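Capsular polysaccharide export system protein KpsC (Thermosulfurimonas dismutans, PDB 6MGB) probably transfers Kdo in beta linkage from a CMP-activated donor while the conserved glycolipid anchor of Gram-negative capsules is built. Local coordinates at residues Phe267-Trp271 / Gly272-Asp276; Gly312-Phe315 / Asp316-His320. One frame throughout, in Å; residues are numbered along the deposited sequence.

How the contacts relate
Contact 1 comes first along the chain. Its residues, 267-276, form the turn in the loop after strand 259-262 and lead into strand 275-276. That strand is an edge strand of the parallel six-stranded sheet, in the half of this GT-B fold that holds CMP. The chain then runs through helix 289-299 and crosses to the other, mixed sheet as strands 302-305 and 310-312. Contact 2, at 312-320, lies where strand 310-312 passes into helix 314-322. The two contacts are in series, neither nested nor crossed. The centres of contacts 1 and 2 lie about 27 Å apart. Both are local: contact 1 shapes a turn before an edge strand, contact 2 the start of a helix.

Contact 1: Phe267-Trp271 / Gly272-Asp276; sequences FYAGW and GLTRD
A269 and T274 face each other across a turn, their CA atoms 5.9 Å apart, and G270 and G272 both bend the backbone at positive phi. The turn leads into strand 275-276, at the edge of the parallel sheet of the GT-B fold. D276 reaches back over it. Its CG lies beside the backbone N (chi1 -66°), and this puts the carboxylate next to A269 and G270. OD1 of D276 takes the hydroxyl of T274 on its syn side, with OG1 at 2.6 Å, and also rests 3.6 Å from CB of A269. OD2 of D276 receives a weak bond from G270 N at 2.9 Å. With an alanine here, G270 N and T274 OG1 would probably lose the carboxylate that each meets through a different oxygen, leaving the threonine hydroxyl to the water alone within the turn. CG2 of T274 meets the edge of the Y268 ring at CD2, 4.1 Å away. The Y268 hydroxyl bonds to the carbonyl of S247, a CMP-binding residue. One water fills the middle of the turn. It accepts from W271 N and L273 N and donates to T274 OG1 and, at 2.8 Å, to Y268 O.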
# COMPACT_ATOMS: atom_id res chain seq x y z
N PHE A 267 1.94 -3.68 6.53
CA PHE A 267 1.45 -5.00 6.15
C PHE A 267 2.59 -5.97 5.89
O PHE A 267 2.42 -7.18 6.04
CB PHE A 267 0.55 -4.89 4.91
CG PHE A 267 1.27 -4.46 3.66
CD1 PHE A 267 1.79 -5.40 2.79
CD2 PHE A 267 1.41 -3.11 3.35
CE1 PHE A 267 2.44 -5.01 1.63
CE2 PHE A 267 2.07 -2.72 2.20
CZ PHE A 267 2.58 -3.67 1.34
N TYR A 268 3.76 -5.46 5.51
CA TYR A 268 4.90 -6.30 5.15
C TYR A 268 5.88 -6.50 6.29
O TYR A 268 6.88 -7.21 6.11
CB TYR A 268 5.63 -5.69 3.95
CG TYR A 268 6.03 -4.25 4.16
CD1 TYR A 268 5.17 -3.22 3.81
CD2 TYR A 268 7.26 -3.93 4.71
CE1 TYR A 268 5.53 -1.90 4.01
CE2 TYR A 268 7.63 -2.62 4.91
CZ TYR A 268 6.76 -1.61 4.56
OH TYR A 268 7.11 -0.29 4.75
N ALA A 269 5.64 -5.90 7.45
CA ALA A 269 6.51 -6.06 8.60
C ALA A 269 6.06 -7.25 9.44
O ALA A 269 4.92 -7.71 9.36
CB ALA A 269 6.51 -4.79 9.45
N GLY A 270 6.99 -7.76 10.25
CA GLY A 270 6.69 -8.84 11.17
C GLY A 270 6.69 -10.22 10.56
O GLY A 270 6.23 -11.16 11.22
N TRP A 271 7.20 -10.38 9.34
CA TRP A 271 7.26 -11.68 8.68
C TRP A 271 8.68 -12.21 8.57
O TRP A 271 8.90 -13.26 7.95
CB TRP A 271 6.62 -11.59 7.30
CG TRP A 271 5.22 -11.08 7.33
CD1 TRP A 271 4.78 -9.85 6.93
CD2 TRP A 271 4.06 -11.78 7.81
NE1 TRP A 271 3.42 -9.75 7.13
CE2 TRP A 271 2.96 -10.92 7.67
CE3 TRP A 271 3.86 -13.06 8.35
CZ2 TRP A 271 1.67 -11.29 8.04
CZ3 TRP A 271 2.58 -13.42 8.72
CH2 TRP A 271 1.50 -12.54 8.56
N GLY A 272 9.66 -11.53 9.17
CA GLY A 272 11.04 -11.95 9.14
C GLY A 272 11.89 -11.32 8.06
O GLY A 272 13.06 -11.67 7.94
N LEU A 273 11.33 -10.39 7.28
CA LEU A 273 12.05 -9.76 6.18
C LEU A 273 12.51 -8.34 6.50
O LEU A 273 13.24 -7.76 5.70
CB LEU A 273 11.16 -9.73 4.93
CG LEU A 273 10.75 -11.10 4.39
CD1 LEU A 273 9.73 -10.95 3.27
CD2 LEU A 273 11.96 -11.88 3.90
N THR A 274 12.10 -7.79 7.64
CA THR A 274 12.38 -6.41 7.99
C THR A 274 12.99 -6.34 9.37
O THR A 274 12.88 -7.27 10.18
CB THR A 274 11.10 -5.56 7.95
OG1 THR A 274 10.07 -6.22 8.69
CG2 THR A 274 10.63 -5.34 6.52
N ARG A 275 13.65 -5.22 9.65
CA ARG A 275 14.13 -4.92 10.99
C ARG A 275 13.05 -4.12 11.69
O ARG A 275 12.82 -2.95 11.37
CB ARG A 275 15.45 -4.16 10.93
CG ARG A 275 16.34 -4.63 9.79
CD ARG A 275 17.80 -4.28 10.02
NE ARG A 275 18.34 -4.95 11.21
CZ ARG A 275 19.63 -5.00 11.51
NH1 ARG A 275 20.53 -4.44 10.71
NH2 ARG A 275 20.03 -5.63 12.60
N ASP A 276 12.37 -4.75 12.65
CA ASP A 276 11.13 -4.22 13.20
C ASP A 276 11.37 -3.61 14.58
O ASP A 276 11.97 -4.26 15.45
CB ASP A 276 10.07 -5.33 13.31
CG ASP A 276 9.64 -5.85 11.96
OD1 ASP A 276 9.71 -5.09 10.97
OD2 ASP A 276 9.22 -7.03 11.88
O HOH W 1 8.73 -8.69 7.55

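Contact 2: Gly312-Phe315 / Asp316-His320; sequences GNIF and DVINH
I314 and I318 pack one turn apart on the inner side of helix 314-322. Their side chains cross obliquely, with CG1 of I314 3.9 Å from CD1 of I318. I318 CG1 also comes close to the carbonyl oxygen of its partner, 3.2 Å from I314 O. The same oxygen accepts from I318 N in a nearly straight bond lying in the carbonyl plane. Both isoleucines are buried. I314 and V317 touch Y303 of strand 302-305, and I318 reaches I133 of helix 120-135. F315 turns to that helix too, against Q125, R128 and A129. CG2 of I314 lies over one face of its ring, toward the rim. Ahead of this packed side the helix starts with a capping box. N313 is the N-cap. Its CG stands between the backbone N and the carbonyl carbon (chi1 56°), which brings OD1 to the amides of F315 and D316. OD1 of N313 accepts from D316 N at 3.2 Å, and more weakly from F315 N. D316 answers in return. OD2 of D316 takes the N-H of N313 at 2.9 Å, and it is met from above the carboxylate plane. The amide and carboxylate planes are only 15° apart. This end is more open to solvent, and its contacts are polar rather than packed. A water accepts from N313 ND2 at 3.3 Å and donates to D316 OD1, bridging the two side chains. Further along, exposed N319 adds little beyond its backbone bond to F315 O; its CB comes within 3.4 Å of F315 O.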
# COMPACT_ATOMS: atom_id res chain seq x y z
N GLY A 312 -9.57 -8.97 -14.50
CA GLY A 312 -8.32 -9.47 -15.03
C GLY A 312 -7.33 -9.87 -13.94
O GLY A 312 -7.74 -10.23 -12.84
N ASN A 313 -6.04 -9.79 -14.25
CA ASN A 313 -4.99 -10.17 -13.32
C ASN A 313 -3.88 -9.13 -13.37
O ASN A 313 -3.93 -8.17 -14.14
CB ASN A 313 -4.46 -11.58 -13.63
CG ASN A 313 -3.95 -11.71 -15.05
OD1 ASN A 313 -3.25 -10.83 -15.56
ND2 ASN A 313 -4.31 -12.80 -15.71
N ILE A 314 -2.86 -9.34 -12.53
CA ILE A 314 -1.79 -8.35 -12.40
C ILE A 314 -1.09 -8.11 -13.73
O ILE A 314 -0.63 -7.00 -14.00
CB ILE A 314 -0.80 -8.79 -11.31
CG1 ILE A 314 0.19 -7.66 -11.01
CG2 ILE A 314 -0.07 -10.06 -11.73
CD1 ILE A 314 1.14 -7.95 -9.85
N PHE A 315 -1.00 -9.14 -14.57
CA PHE A 315 -0.28 -9.00 -15.83
C PHE A 315 -1.03 -8.10 -16.81
O PHE A 315 -0.39 -7.46 -17.66
CB PHE A 315 -0.05 -10.38 -16.44
CG PHE A 315 0.84 -11.27 -15.61
CD1 PHE A 315 2.22 -11.10 -15.64
CD2 PHE A 315 0.31 -12.25 -14.80
CE1 PHE A 315 3.05 -11.90 -14.88
CE2 PHE A 315 1.13 -13.06 -14.03
CZ PHE A 315 2.50 -12.88 -14.07
N ASP A 316 -2.35 -8.02 -16.70
CA ASP A 316 -3.10 -7.07 -17.53
C ASP A 316 -2.73 -5.64 -17.18
O ASP A 316 -2.58 -4.79 -18.07
CB ASP A 316 -4.60 -7.30 -17.36
CG ASP A 316 -5.03 -8.68 -17.80
OD1 ASP A 316 -4.50 -9.18 -18.82
OD2 ASP A 316 -5.91 -9.27 -17.13
N VAL A 317 -2.59 -5.34 -15.89
CA VAL A 317 -2.24 -3.99 -15.47
C VAL A 317 -0.78 -3.69 -15.78
O VAL A 317 -0.44 -2.58 -16.21
CB VAL A 317 -2.57 -3.80 -13.98
CG1 VAL A 317 -1.91 -2.55 -13.41
CG2 VAL A 317 -4.08 -3.72 -13.79
N ILE A 318 0.11 -4.66 -15.56
CA ILE A 318 1.52 -4.46 -15.89
C ILE A 318 1.66 -4.09 -17.37
O ILE A 318 2.27 -3.07 -17.71
CB ILE A 318 2.34 -5.71 -15.54
CG1 ILE A 318 2.41 -5.88 -14.02
CG2 ILE A 318 3.75 -5.60 -16.12
CD1 ILE A 318 3.11 -7.14 -13.56
N ASN A 319 1.08 -4.91 -18.25
CA ASN A 319 1.16 -4.61 -19.68
C ASN A 319 0.60 -3.23 -20.00
O ASN A 319 1.09 -2.55 -20.90
CB ASN A 319 0.43 -5.68 -20.48
CG ASN A 319 1.25 -6.95 -20.66
OD1 ASN A 319 2.48 -6.92 -20.56
ND2 ASN A 319 0.57 -8.06 -20.93
N HIS A 320 -0.43 -2.80 -19.27
CA HIS A 320 -0.98 -1.47 -19.47
C HIS A 320 -0.02 -0.39 -18.99
O HIS A 320 0.14 0.65 -19.64
CB HIS A 320 -2.33 -1.34 -18.76
CG HIS A 320 -2.98 -0.01 -18.93
ND1 HIS A 320 -2.99 0.95 -17.93
CD2 HIS A 320 -3.64 0.54 -19.98
CE1 HIS A 320 -3.63 2.02 -18.36
NE2 HIS A 320 -4.03 1.80 -19.60
O HOH W 2 -3.37 -11.95 -18.73